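Local coordinates for protein cellobiose 2-epimerase (Ruminococcus albus, PDB 3VW5) that probably catalyses the reversible epimerization of cellobiose to 4-O-beta-D-glucosyl-D-mannose, acting on the unmodified sugar within an (alpha/alpha)6 barrel, at residues K42-I48 with V92-F98; L54-S58 with L69-A73; D86-G91 with D157-R161; I112-I116 with L138-I142. The protein carries 2 engineered substitutions. All coordinates share one frame; numbering follows the deposited sequence.

Contact 1: K42-I48 with V92-F98; sequences KADKGVI and VYWMMDF
The short antiparallel ladder at the edge of the five-stranded sheet pairs Lys45 with Met96 and Gly46 with Met95, just where strand 45-46 turns into helix 47-64. Lys45 and Met96 form the hydrogen-bonded pair, each backbone N donating to the other's O at 2.9 Å. Beyond the ladder, Val47 N, at the start of the helix after the N-cap residue Gly46, donates nearly straight to Trp94 O (3.2 Å, 176°). Trp94 and Met95 both face Asp104 on the next strand, a classic beta bulge. Met95 folds back beside Gly46, its SD 3.7 Å from Gly46 CA. Val47 CG2 reaches Val92 CG2 at 3.9 Å, and Val47 CG1 lies 4.1 Å from Met96 SD. At the other end Lys42 CG sits over the centre of the Phe98 ring, a CH-pi contact 3.5 Å from the centroid. The extended chain of Lys45 runs past Phe98 so that NZ donates to Phe98 O (2.8 Å); the same ammonium also meets Gly27 O and pairs with Asp23. A leucine in place of Lys45 would probably leave Phe98 O and Gly27 O without their shared donor and the Asp23 carboxylate without its counter-charge. One buried ammonium thus ties two backbone carbonyls and a carboxylate together.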
loop_
_atom_site.group_PDB
_atom_site.type_symbol
_atom_site.label_atom_id
_atom_site.label_comp_id
_atom_site.label_asym_id
_atom_site.label_seq_id
_atom_site.Cartn_x
_atom_site.Cartn_y
_atom_site.Cartn_z
ATOM N N LYS A 42 13.316 -20.946 -3.076
ATOM C CA LYS A 42 13.320 -21.458 -1.717
ATOM C C LYS A 42 13.350 -20.356 -0.645
ATOM O O LYS A 42 13.466 -20.646 0.544
ATOM C CB LYS A 42 14.509 -22.410 -1.533
ATOM C CG LYS A 42 14.115 -23.838 -1.163
ATOM C CD LYS A 42 13.600 -24.641 -2.361
ATOM C CE LYS A 42 14.709 -25.536 -2.946
ATOM N NZ LYS A 42 15.558 -26.207 -1.893
ATOM N N ALA A 43 13.251 -19.097 -1.057
ATOM C CA ALA A 43 13.254 -17.986 -0.098
ATOM C C ALA A 43 11.978 -17.968 0.745
ATOM O O ALA A 43 10.954 -18.520 0.350
ATOM C CB ALA A 43 13.451 -16.643 -0.816
ATOM N N ASP A 44 12.045 -17.331 1.906
ATOM C CA ASP A 44 10.868 -17.151 2.742
ATOM C C ASP A 44 9.828 -16.287 2.036
ATOM O O ASP A 44 10.176 -15.349 1.309
ATOM C CB ASP A 44 11.243 -16.492 4.067
ATOM C CG ASP A 44 12.071 -17.393 4.965
ATOM O OD1 ASP A 44 11.999 -18.641 4.819
ATOM O OD2 ASP A 44 12.785 -16.838 5.833
ATOM N N LYS A 45 8.557 -16.605 2.265
ATOM C CA LYS A 45 7.449 -15.909 1.628
ATOM C C LYS A 45 6.712 -15.034 2.642
ATOM O O LYS A 45 6.067 -15.545 3.556
ATOM C CB LYS A 45 6.484 -16.927 1.009
ATOM C CG LYS A 45 7.161 -17.940 0.094
ATOM C CD LYS A 45 6.187 -18.991 -0.424
ATOM C CE LYS A 45 6.814 -19.816 -1.543
ATOM N NZ LYS A 45 5.973 -20.985 -1.940
ATOM N N GLY A 46 6.816 -13.718 2.481
ATOM C CA GLY A 46 6.209 -12.775 3.408
ATOM C C GLY A 46 4.715 -12.685 3.191
ATOM O O GLY A 46 4.233 -12.753 2.049
ATOM N N VAL A 47 3.959 -12.530 4.274
ATOM C CA VAL A 47 2.510 -12.538 4.130
ATOM C C VAL A 47 1.962 -11.207 3.606
ATOM O O VAL A 47 0.973 -11.190 2.866
ATOM C CB VAL A 47 1.772 -13.082 5.388
ATOM C CG1 VAL A 47 2.763 -13.772 6.336
ATOM C CG2 VAL A 47 0.965 -12.007 6.070
ATOM N N ILE A 48 2.610 -10.098 3.950
ATOM C CA ILE A 48 2.259 -8.822 3.319
ATOM C C ILE A 48 2.419 -8.882 1.790
ATOM O O ILE A 48 1.633 -8.297 1.047
ATOM C CB ILE A 48 3.052 -7.638 3.913
ATOM C CG1 ILE A 48 2.107 -6.707 4.669
ATOM C CG2 ILE A 48 3.721 -6.838 2.827
ATOM C CD1 ILE A 48 2.816 -5.866 5.704
ATOM N N VAL A 92 -2.678 -12.552 11.361
ATOM C CA VAL A 92 -1.874 -13.271 10.395
ATOM C C VAL A 92 -0.410 -13.181 10.811
ATOM O O VAL A 92 -0.015 -12.221 11.465
ATOM C CB VAL A 92 -2.054 -12.684 8.978
ATOM C CG1 VAL A 92 -3.511 -12.716 8.582
ATOM C CG2 VAL A 92 -1.545 -11.251 8.925
ATOM N N TYR A 93 0.393 -14.175 10.439
ATOM C CA TYR A 93 1.821 -14.149 10.763
ATOM C C TYR A 93 2.575 -13.135 9.903
ATOM O O TYR A 93 1.997 -12.488 9.034
ATOM C CB TYR A 93 2.442 -15.539 10.609
ATOM C CG TYR A 93 1.684 -16.629 11.324
ATOM C CD1 TYR A 93 1.654 -16.684 12.718
ATOM C CD2 TYR A 93 0.996 -17.605 10.609
ATOM C CE1 TYR A 93 0.949 -17.686 13.378
ATOM C CE2 TYR A 93 0.291 -18.606 11.254
ATOM C CZ TYR A 93 0.264 -18.642 12.638
ATOM O OH TYR A 93 -0.438 -19.642 13.277
ATOM N N TRP A 94 3.873 -12.998 10.150
ATOM C CA TRP A 94 4.690 -12.040 9.412
ATOM C C TRP A 94 5.392 -12.687 8.198
ATOM O O TRP A 94 5.431 -12.126 7.107
ATOM C CB TRP A 94 5.706 -11.361 10.357
ATOM C CG TRP A 94 6.545 -10.326 9.672
ATOM C CD1 TRP A 94 7.844 -10.457 9.270
ATOM C CD2 TRP A 94 6.135 -9.015 9.274
ATOM N NE1 TRP A 94 8.269 -9.309 8.649
ATOM C CE2 TRP A 94 7.242 -8.407 8.639
ATOM C CE3 TRP A 94 4.945 -8.293 9.394
ATOM C CZ2 TRP A 94 7.192 -7.113 8.132
ATOM C CZ3 TRP A 94 4.899 -7.008 8.888
ATOM C CH2 TRP A 94 6.015 -6.430 8.266
ATOM N N MET A 95 5.922 -13.884 8.403
ATOM C CA MET A 95 6.784 -14.524 7.437
ATOM C C MET A 95 6.578 -16.022 7.449
ATOM O O MET A 95 6.610 -16.647 8.506
ATOM C CB MET A 95 8.232 -14.263 7.815
ATOM C CG MET A 95 9.180 -14.447 6.654
ATOM S SD MET A 95 9.156 -12.945 5.679
ATOM C CE MET A 95 9.473 -13.663 4.090
ATOM N N MET A 96 6.395 -16.603 6.270
ATOM C CA MET A 96 6.345 -18.057 6.146
ATOM C C MET A 96 7.661 -18.494 5.523
ATOM O O MET A 96 8.389 -17.662 4.999
ATOM C CB MET A 96 5.169 -18.466 5.252
ATOM C CG MET A 96 3.882 -17.684 5.521
ATOM S SD MET A 96 3.292 -17.736 7.245
ATOM C CE MET A 96 3.059 -19.510 7.465
ATOM N N ASP A 97 7.991 -19.778 5.591
ATOM C CA ASP A 97 9.092 -20.294 4.777
ATOM C C ASP A 97 8.527 -20.669 3.397
ATOM O O ASP A 97 7.329 -20.496 3.158
ATOM C CB ASP A 97 9.814 -21.463 5.462
ATOM C CG ASP A 97 8.929 -22.702 5.630
ATOM O OD1 ASP A 97 7.929 -22.871 4.888
ATOM O OD2 ASP A 97 9.245 -23.525 6.517
ATOM N N PHE A 98 9.371 -21.167 2.491
ATOM C CA PHE A 98 8.916 -21.449 1.126
ATOM C C PHE A 98 7.843 -22.521 1.078
ATOM O O PHE A 98 7.090 -22.628 0.100
ATOM C CB PHE A 98 10.076 -21.811 0.197
ATOM C CG PHE A 98 10.568 -23.238 0.334
ATOM C CD1 PHE A 98 11.394 -23.609 1.385
ATOM C CD2 PHE A 98 10.236 -24.196 -0.621
ATOM C CE1 PHE A 98 11.863 -24.910 1.491
ATOM C CE2 PHE A 98 10.702 -25.495 -0.517
ATOM C CZ PHE A 98 11.520 -25.851 0.539
#

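Contact 2: L54-S58 with L69-A73; sequences LWFYS and LLDNA
Tyr57 of helix 47-64 packs against three residues of helix 67-84, in an antiparallel helical hairpin of the (alpha/alpha)6 barrel whose short segments cross at -159° with axes 8.0 Å apart. Its ring receives Asn72 CB over the centre of one face, a CH-pi contact 3.5 Å from the centroid. From that CB the amide swings along the ring toward the phenol end, its plane turned 52° from the ring, bringing ND2 within 3.6 Å of Tyr57 CZ. Leu69 adds a methyl, CD2, beside CD1 and CE1 of the same ring. The small Ala73 is consistent with the close approach of the helices: its CB touches Tyr57 CB at 3.6 Å and also faces the backbone N and OG of Ser58. Leu54 lays CD1 against Ala73 O.

A second shell fixes these groups. Phe56 CD2 backs the opposite face of the Tyr57 ring, while Trp18 of helix 2-19 packs against the same tyrosine. The hydroxyl of Tyr57 is hydrogen-bonded to Asn19, and Asn72 OD1 accepts from Arg22, which together fix the polar ends of both side chains. Ser58 is turned back on its own helix, with OG anti to the carbonyl carbon (chi1 -52°): OG donates to Leu54 O at 2.7 Å, approaching the carbonyl plane from the face opposite Ser58 N.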
loop_
_atom_site.group_PDB
_atom_site.type_symbol
_atom_site.label_atom_id
_atom_site.label_comp_id
_atom_site.label_asym_id
_atom_site.label_seq_id
_atom_site.Cartn_x
_atom_site.Cartn_y
_atom_site.Cartn_z
ATOM N N LEU A 54 -2.548 -10.974 -3.762
ATOM C CA LEU A 54 -3.993 -11.259 -3.703
ATOM C C LEU A 54 -4.797 -10.011 -4.046
ATOM O O LEU A 54 -5.681 -10.044 -4.905
ATOM C CB LEU A 54 -4.414 -11.817 -2.340
ATOM C CG LEU A 54 -5.917 -12.100 -2.160
ATOM C CD1 LEU A 54 -6.508 -12.858 -3.345
ATOM C CD2 LEU A 54 -6.241 -12.826 -0.859
ATOM N N TRP A 55 -4.476 -8.893 -3.406
ATOM C CA TRP A 55 -5.170 -7.665 -3.746
ATOM C C TRP A 55 -5.028 -7.346 -5.233
ATOM O O TRP A 55 -5.977 -6.925 -5.890
ATOM C CB TRP A 55 -4.697 -6.466 -2.902
ATOM C CG TRP A 55 -5.445 -5.224 -3.327
ATOM C CD1 TRP A 55 -6.625 -4.767 -2.823
ATOM C CD2 TRP A 55 -5.096 -4.330 -4.400
ATOM N NE1 TRP A 55 -7.018 -3.632 -3.487
ATOM C CE2 TRP A 55 -6.103 -3.345 -4.465
ATOM C CE3 TRP A 55 -4.024 -4.260 -5.302
ATOM C CZ2 TRP A 55 -6.076 -2.313 -5.403
ATOM C CZ3 TRP A 55 -4.004 -3.231 -6.232
ATOM C CH2 TRP A 55 -5.016 -2.278 -6.275
ATOM N N PHE A 56 -3.821 -7.540 -5.748
ATOM C CA PHE A 56 -3.496 -7.142 -7.102
ATOM C C PHE A 56 -4.240 -7.953 -8.147
ATOM O O PHE A 56 -4.819 -7.390 -9.084
ATOM C CB PHE A 56 -2.005 -7.299 -7.348
ATOM C CG PHE A 56 -1.631 -7.237 -8.792
ATOM C CD1 PHE A 56 -1.622 -6.031 -9.454
ATOM C CD2 PHE A 56 -1.297 -8.384 -9.481
ATOM C CE1 PHE A 56 -1.279 -5.964 -10.773
ATOM C CE2 PHE A 56 -0.935 -8.322 -10.806
ATOM C CZ PHE A 56 -0.928 -7.112 -11.459
ATOM N N TYR A 57 -4.217 -9.272 -8.003
ATOM C CA TYR A 57 -4.915 -10.096 -8.973
ATOM C C TYR A 57 -6.405 -9.888 -8.875
ATOM O O TYR A 57 -7.084 -9.718 -9.902
ATOM C CB TYR A 57 -4.534 -11.565 -8.843
ATOM C CG TYR A 57 -3.247 -11.883 -9.566
ATOM C CD1 TYR A 57 -3.125 -11.651 -10.940
ATOM C CD2 TYR A 57 -2.155 -12.401 -8.885
ATOM C CE1 TYR A 57 -1.959 -11.941 -11.612
ATOM C CE2 TYR A 57 -0.983 -12.689 -9.546
ATOM C CZ TYR A 57 -0.886 -12.458 -10.909
ATOM O OH TYR A 57 0.286 -12.745 -11.569
ATOM N N SER A 58 -6.920 -9.876 -7.649
ATOM C CA SER A 58 -8.345 -9.633 -7.473
ATOM C C SER A 58 -8.764 -8.352 -8.217
ATOM O O SER A 58 -9.769 -8.337 -8.920
ATOM C CB SER A 58 -8.747 -9.606 -5.983
ATOM O OG SER A 58 -8.298 -10.768 -5.289
ATOM N N LEU A 69 -6.518 -14.173 -14.389
ATOM C CA LEU A 69 -6.248 -13.271 -13.278
ATOM C C LEU A 69 -6.933 -13.724 -11.991
ATOM O O LEU A 69 -6.312 -13.717 -10.912
ATOM C CB LEU A 69 -6.641 -11.840 -13.625
ATOM C CG LEU A 69 -5.937 -11.305 -14.878
ATOM C CD1 LEU A 69 -6.512 -9.962 -15.304
ATOM C CD2 LEU A 69 -4.406 -11.240 -14.688
ATOM N N LEU A 70 -8.200 -14.129 -12.102
ATOM C CA LEU A 70 -8.927 -14.646 -10.949
ATOM C C LEU A 70 -8.368 -15.966 -10.455
ATOM O O LEU A 70 -8.405 -16.244 -9.266
ATOM C CB LEU A 70 -10.418 -14.788 -11.230
ATOM C CG LEU A 70 -11.260 -15.106 -9.976
ATOM C CD1 LEU A 70 -11.302 -13.931 -9.013
ATOM C CD2 LEU A 70 -12.677 -15.511 -10.350
ATOM N N ASP A 71 -7.839 -16.780 -11.354
ATOM C CA ASP A 71 -7.236 -18.044 -10.940
ATOM C C ASP A 71 -5.962 -17.802 -10.098
ATOM O O ASP A 71 -5.724 -18.487 -9.095
ATOM C CB ASP A 71 -6.962 -18.952 -12.152
ATOM C CG ASP A 71 -6.575 -20.376 -11.746
ATOM O OD1 ASP A 71 -7.034 -20.852 -10.677
ATOM O OD2 ASP A 71 -5.810 -21.035 -12.492
ATOM N N ASN A 72 -5.157 -16.823 -10.515
ATOM C CA ASN A 72 -3.978 -16.400 -9.761
ATOM C C ASN A 72 -4.329 -15.764 -8.414
ATOM O O ASN A 72 -3.703 -16.068 -7.392
ATOM C CB ASN A 72 -3.134 -15.440 -10.595
ATOM C CG ASN A 72 -2.298 -16.161 -11.639
ATOM O OD1 ASN A 72 -1.981 -17.350 -11.504
ATOM N ND2 ASN A 72 -1.938 -15.441 -12.691
ATOM N N ALA A 73 -5.331 -14.885 -8.419
ATOM C CA ALA A 73 -5.894 -14.396 -7.172
ATOM C C ALA A 73 -6.214 -15.587 -6.275
ATOM O O ALA A 73 -5.726 -15.677 -5.139
ATOM C CB ALA A 73 -7.126 -13.544 -7.411
#

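Contact 3: D86-G91 with D157-R161; sequences DYEYGG and DRQWR
Tyr89 sets the rim of its ring over one face of the Arg158 guanidinium, CD2 lying 3.2 Å above that plane, with the two planes 71° apart. Gln159 CA lies over a face of the same tyrosine ring, and Gln159 CG makes an off-centre CH-pi contact. The Trp160 indole has Arg158 O over one face, toward the rim, and at its edge NE1 donates in the ring plane to Tyr89 O (2.8 Å). These groups join the loop after helix 67-84 to the type I beta turn Asp157-Trp160 following strand 151-156. At the guanidinium edge, Asp86 takes a side-on, two-nitrogen salt bridge: Arg158 NE donates to OD2 at 2.6 Å and NH2 to OD1 at 3.1 Å, both bonds nearly straight. Glu88 OE1 adds a longer ionic contact to Arg158 NH2 at 3.4 Å, completing a salt-bridge network. Asp86 OD1 also accepts from Tyr89 N, three residues on, an Asx motif, on the carboxylate face opposite Arg158 NH2. A methionine at Arg158 is likely to leave Asp86 and Glu88 without their common cation across the contact. Lys107 also pairs with Asp86 OD2, so two cations meet this buried carboxylate and would probably favour its ionised form.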
loop_
_atom_site.group_PDB
_atom_site.type_symbol
_atom_site.label_atom_id
_atom_site.label_comp_id
_atom_site.label_asym_id
_atom_site.label_seq_id
_atom_site.Cartn_x
_atom_site.Cartn_y
_atom_site.Cartn_z
ATOM N N ASP A 86 -3.500 -17.035 11.734
ATOM C CA ASP A 86 -3.424 -17.667 13.039
ATOM C C ASP A 86 -4.850 -17.808 13.565
ATOM O O ASP A 86 -5.410 -16.873 14.121
ATOM C CB ASP A 86 -2.569 -16.843 14.001
ATOM C CG ASP A 86 -2.293 -17.571 15.309
ATOM O OD1 ASP A 86 -3.009 -18.556 15.599
ATOM O OD2 ASP A 86 -1.369 -17.160 16.053
ATOM N N TYR A 87 -5.434 -18.987 13.372
ATOM C CA TYR A 87 -6.825 -19.207 13.724
ATOM C C TYR A 87 -6.982 -19.292 15.222
ATOM O O TYR A 87 -8.020 -18.911 15.770
ATOM C CB TYR A 87 -7.366 -20.462 13.037
ATOM C CG TYR A 87 -7.604 -20.250 11.557
ATOM C CD1 TYR A 87 -8.670 -19.469 11.110
ATOM C CD2 TYR A 87 -6.755 -20.815 10.608
ATOM C CE1 TYR A 87 -8.891 -19.268 9.759
ATOM C CE2 TYR A 87 -6.961 -20.612 9.248
ATOM C CZ TYR A 87 -8.027 -19.843 8.828
ATOM O OH TYR A 87 -8.233 -19.644 7.475
ATOM N N GLU A 88 -5.927 -19.761 15.877
ATOM C CA GLU A 88 -5.919 -19.942 17.319
ATOM C C GLU A 88 -5.828 -18.618 18.116
ATOM O O GLU A 88 -6.644 -18.360 18.997
ATOM C CB GLU A 88 -4.800 -20.902 17.698
ATOM C CG GLU A 88 -4.636 -21.083 19.190
ATOM C CD GLU A 88 -3.501 -22.034 19.541
ATOM O OE1 GLU A 88 -2.890 -22.607 18.592
ATOM O OE2 GLU A 88 -3.219 -22.206 20.764
ATOM N N TYR A 89 -4.860 -17.764 17.799
ATOM C CA TYR A 89 -4.728 -16.494 18.515
ATOM C C TYR A 89 -5.356 -15.335 17.756
ATOM O O TYR A 89 -5.660 -14.305 18.344
ATOM C CB TYR A 89 -3.261 -16.163 18.814
ATOM C CG TYR A 89 -2.586 -17.058 19.845
ATOM C CD1 TYR A 89 -2.687 -16.781 21.209
ATOM C CD2 TYR A 89 -1.837 -18.168 19.457
ATOM C CE1 TYR A 89 -2.069 -17.583 22.161
ATOM C CE2 TYR A 89 -1.224 -18.980 20.398
ATOM C CZ TYR A 89 -1.342 -18.684 21.753
ATOM O OH TYR A 89 -0.727 -19.486 22.707
ATOM N N GLY A 90 -5.540 -15.491 16.448
ATOM C CA GLY A 90 -6.009 -14.388 15.621
ATOM C C GLY A 90 -4.939 -13.718 14.759
ATOM O O GLY A 90 -3.749 -13.946 14.927
ATOM N N GLY A 91 -5.369 -12.879 13.828
ATOM C CA GLY A 91 -4.447 -12.194 12.951
ATOM C C GLY A 91 -3.745 -13.091 11.939
ATOM O O GLY A 91 -4.159 -14.232 11.671
ATOM N N ASP A 157 4.016 -10.090 19.645
ATOM C CA ASP A 157 4.362 -11.470 19.336
ATOM C C ASP A 157 3.087 -12.243 19.037
ATOM O O ASP A 157 1.986 -11.699 19.160
ATOM C CB ASP A 157 5.209 -12.136 20.437
ATOM C CG ASP A 157 4.460 -12.329 21.754
ATOM O OD1 ASP A 157 3.216 -12.174 21.816
ATOM O OD2 ASP A 157 5.143 -12.655 22.746
ATOM N N ARG A 158 3.236 -13.500 18.634
ATOM C CA ARG A 158 2.080 -14.298 18.241
ATOM C C ARG A 158 0.940 -14.204 19.250
ATOM O O ARG A 158 -0.224 -14.104 18.881
ATOM C CB ARG A 158 2.469 -15.755 18.039
ATOM C CG ARG A 158 1.302 -16.560 17.591
ATOM C CD ARG A 158 1.600 -18.010 17.586
ATOM N NE ARG A 158 0.419 -18.711 17.104
ATOM C CZ ARG A 158 0.214 -20.014 17.235
ATOM N NH1 ARG A 158 1.117 -20.773 17.847
ATOM N NH2 ARG A 158 -0.896 -20.548 16.752
ATOM N N GLN A 159 1.311 -14.208 20.525
ATOM C CA GLN A 159 0.377 -14.228 21.637
ATOM C C GLN A 159 -0.077 -12.820 22.059
ATOM O O GLN A 159 -0.637 -12.647 23.135
ATOM C CB GLN A 159 1.013 -14.956 22.830
ATOM C CG GLN A 159 1.507 -16.370 22.499
ATOM C CD GLN A 159 3.040 -16.532 22.569
ATOM O OE1 GLN A 159 3.607 -16.781 23.646
ATOM N NE2 GLN A 159 3.709 -16.404 21.417
ATOM N N TRP A 160 0.162 -11.814 21.222
ATOM C CA TRP A 160 -0.340 -10.451 21.480
ATOM C C TRP A 160 0.315 -9.724 22.659
ATOM O O TRP A 160 -0.253 -8.770 23.190
ATOM C CB TRP A 160 -1.852 -10.424 21.677
ATOM C CG TRP A 160 -2.677 -10.962 20.533
ATOM C CD1 TRP A 160 -3.466 -12.077 20.556
ATOM C CD2 TRP A 160 -2.814 -10.409 19.212
ATOM N NE1 TRP A 160 -4.081 -12.257 19.340
ATOM C CE2 TRP A 160 -3.700 -11.251 18.497
ATOM C CE3 TRP A 160 -2.270 -9.292 18.567
ATOM C CZ2 TRP A 160 -4.065 -11.005 17.175
ATOM C CZ3 TRP A 160 -2.624 -9.050 17.256
ATOM C CH2 TRP A 160 -3.517 -9.900 16.570
ATOM N N ARG A 161 1.497 -10.171 23.074
ATOM C CA ARG A 161 2.280 -9.414 24.038
ATOM C C ARG A 161 3.124 -8.387 23.289
ATOM O O ARG A 161 3.759 -8.700 22.276
ATOM C CB ARG A 161 3.165 -10.341 24.874
ATOM C CG ARG A 161 2.370 -11.416 25.613
ATOM C CD ARG A 161 3.274 -12.484 26.235
ATOM N NE ARG A 161 3.990 -13.265 25.231
ATOM C CZ ARG A 161 4.583 -14.428 25.475
ATOM N NH1 ARG A 161 4.543 -14.950 26.696
ATOM N NH2 ARG A 161 5.217 -15.071 24.498
#

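Contact 4: I112-I116 with L138-I142; sequences IAFAI and LFEDI. Engineered in segment 138-142: Leu138 (natural residue Pro).
Ile112, Ile116, Leu138 and Ile142 carry an apolar interface between helices 109-126 and 129-145. Aliphatic contacts of two kinds make it up. In the first, side chains slide past one another in opposite directions: Ile112 CG2 lies against Ile142 CG1 at 3.5 Å, and Ile116 CG1 against Leu138 CB at 3.7 Å. In the second, Ile116 and Ile142 meet tip to tip, their CD1 methyls 3.5 Å apart. In Ile112 a chi1 of -54° sets CG1 anti to the carbonyl carbon, which leaves CG2 anti to the backbone N and facing both CG1 and CD1 of Ile142. Leu138, an engineered residue where the natural sequence has proline, reaches with CD1 to Ala115 CB at 3.7 Å, while its CB sits between Ile112 and Ile116.

Methyl-to-backbone contacts are fewer. Ile116 CD1 approaches Phe139 N at 3.5 Å, and the CD1 of Ile142 comes up to Ala113 N.

Other elements of the fold enclose this layer. Val92 touches Ile112, Ala115 and Leu138, whereas Leu185 and Tyr189 of helix 179-196 pack on Ile142.

The axes of the two short segments pass 9.6 Å apart with a signed crossing angle of -156°. Such nearly antiparallel packing of helices adjacent in the chain is consistent with the (alpha/alpha)6 barrel of this protein.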
loop_
_atom_site.group_PDB
_atom_site.type_symbol
_atom_site.label_atom_id
_atom_site.label_comp_id
_atom_site.label_asym_id
_atom_site.label_seq_id
_atom_site.Cartn_x
_atom_site.Cartn_y
_atom_site.Cartn_z
ATOM N N ILE A 112 -1.895 -7.238 9.332
ATOM C CA ILE A 112 -3.291 -7.696 9.419
ATOM C C ILE A 112 -4.279 -6.824 8.634
ATOM O O ILE A 112 -5.233 -7.339 8.040
ATOM C CB ILE A 112 -3.790 -7.800 10.866
ATOM C CG1 ILE A 112 -2.853 -8.683 11.699
ATOM C CG2 ILE A 112 -5.220 -8.327 10.876
ATOM C CD1 ILE A 112 -2.851 -8.367 13.192
ATOM N N ALA A 113 -4.071 -5.509 8.646
ATOM C CA ALA A 113 -4.929 -4.616 7.889
ATOM C C ALA A 113 -4.874 -5.002 6.411
ATOM O O ALA A 113 -5.883 -4.988 5.717
ATOM C CB ALA A 113 -4.505 -3.161 8.081
ATOM N N PHE A 114 -3.685 -5.345 5.933
ATOM C CA PHE A 114 -3.511 -5.623 4.520
ATOM C C PHE A 114 -4.236 -6.895 4.110
ATOM O O PHE A 114 -4.920 -6.922 3.086
ATOM C CB PHE A 114 -2.036 -5.713 4.151
ATOM C CG PHE A 114 -1.573 -4.575 3.339
ATOM C CD1 PHE A 114 -1.977 -4.459 2.016
ATOM C CD2 PHE A 114 -0.749 -3.587 3.896
ATOM C CE1 PHE A 114 -1.567 -3.374 1.248
ATOM C CE2 PHE A 114 -0.320 -2.498 3.140
ATOM C CZ PHE A 114 -0.733 -2.389 1.812
ATOM N N ALA A 115 -4.066 -7.947 4.910
ATOM C CA ALA A 115 -4.865 -9.162 4.756
ATOM C C ALA A 115 -6.357 -8.817 4.575
ATOM O O ALA A 115 -7.006 -9.302 3.648
ATOM C CB ALA A 115 -4.649 -10.096 5.939
ATOM N N ILE A 116 -6.890 -7.967 5.448
ATOM C CA ILE A 116 -8.274 -7.518 5.306
ATOM C C ILE A 116 -8.549 -6.852 3.956
ATOM O O ILE A 116 -9.557 -7.127 3.316
ATOM C CB ILE A 116 -8.658 -6.557 6.440
ATOM C CG1 ILE A 116 -8.704 -7.309 7.760
ATOM C CG2 ILE A 116 -9.990 -5.866 6.162
ATOM C CD1 ILE A 116 -8.541 -6.395 8.950
ATOM N N LEU A 138 -10.624 -11.109 10.822
ATOM C CA LEU A 138 -9.398 -10.359 11.065
ATOM C C LEU A 138 -9.677 -8.926 11.548
ATOM O O LEU A 138 -8.969 -8.392 12.399
ATOM C CB LEU A 138 -8.514 -10.364 9.815
ATOM C CG LEU A 138 -8.000 -11.730 9.369
ATOM C CD1 LEU A 138 -7.227 -11.597 8.081
ATOM C CD2 LEU A 138 -7.141 -12.370 10.440
ATOM N N PHE A 139 -10.711 -8.310 10.998
ATOM C CA PHE A 139 -11.229 -7.066 11.557
ATOM C C PHE A 139 -11.504 -7.209 13.068
ATOM O O PHE A 139 -11.099 -6.358 13.851
ATOM C CB PHE A 139 -12.494 -6.654 10.807
ATOM C CG PHE A 139 -13.306 -5.601 11.494
ATOM C CD1 PHE A 139 -12.967 -4.259 11.382
ATOM C CD2 PHE A 139 -14.447 -5.940 12.213
ATOM C CE1 PHE A 139 -13.731 -3.275 11.998
ATOM C CE2 PHE A 139 -15.223 -4.949 12.834
ATOM C CZ PHE A 139 -14.862 -3.621 12.721
ATOM N N GLU A 140 -12.179 -8.287 13.474
ATOM C CA GLU A 140 -12.455 -8.519 14.888
ATOM C C GLU A 140 -11.176 -8.680 15.705
ATOM O O GLU A 140 -11.053 -8.132 16.810
ATOM C CB GLU A 140 -13.369 -9.728 15.076
ATOM C CG GLU A 140 -14.817 -9.415 14.760
ATOM C CD GLU A 140 -15.761 -10.529 15.153
ATOM O OE1 GLU A 140 -15.424 -11.723 14.924
ATOM O OE2 GLU A 140 -16.847 -10.203 15.698
ATOM N N ASP A 141 -10.224 -9.426 15.153
ATOM C CA ASP A 141 -8.945 -9.636 15.814
ATOM C C ASP A 141 -8.196 -8.331 16.042
ATOM O O ASP A 141 -7.543 -8.171 17.064
ATOM C CB ASP A 141 -8.060 -10.609 15.022
ATOM C CG ASP A 141 -8.595 -12.026 15.039
ATOM O OD1 ASP A 141 -9.558 -12.274 15.809
ATOM O OD2 ASP A 141 -8.055 -12.888 14.295
ATOM N N ILE A 142 -8.273 -7.406 15.090
ATOM C CA ILE A 142 -7.554 -6.144 15.227
ATOM C C ILE A 142 -8.173 -5.332 16.352
ATOM O O ILE A 142 -7.470 -4.777 17.205
ATOM C CB ILE A 142 -7.548 -5.313 13.909
ATOM C CG1 ILE A 142 -6.510 -5.859 12.929
ATOM C CG2 ILE A 142 -7.223 -3.852 14.172
ATOM C CD1 ILE A 142 -6.606 -5.214 11.556
#

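Overall arrangement
All four contacts fall in the first half of the chain. Contacts 2 and 4 join successive helical pairs, 47-64 with 67-84 and 109-126 with 129-145; their centres are 19 Å apart and they do not touch. Contact 1 shares helix 47-64 with contact 2 and begins the sheet; contact 2 is nested inside the chain loop that contact 1 closes. Contact 3 interlaces with contact 1 along the chain and encloses contact 4. The centres of contacts 3 and 4 are 12 Å apart, linked by a probable hydrogen bond from Gly91 N to Asp141 OD2. Val92 joins contacts 1 and 4. Contacts 1, 3 and 4 thus touch one another, while contact 2 stands apart, tied to contact 1 through helix 47-64.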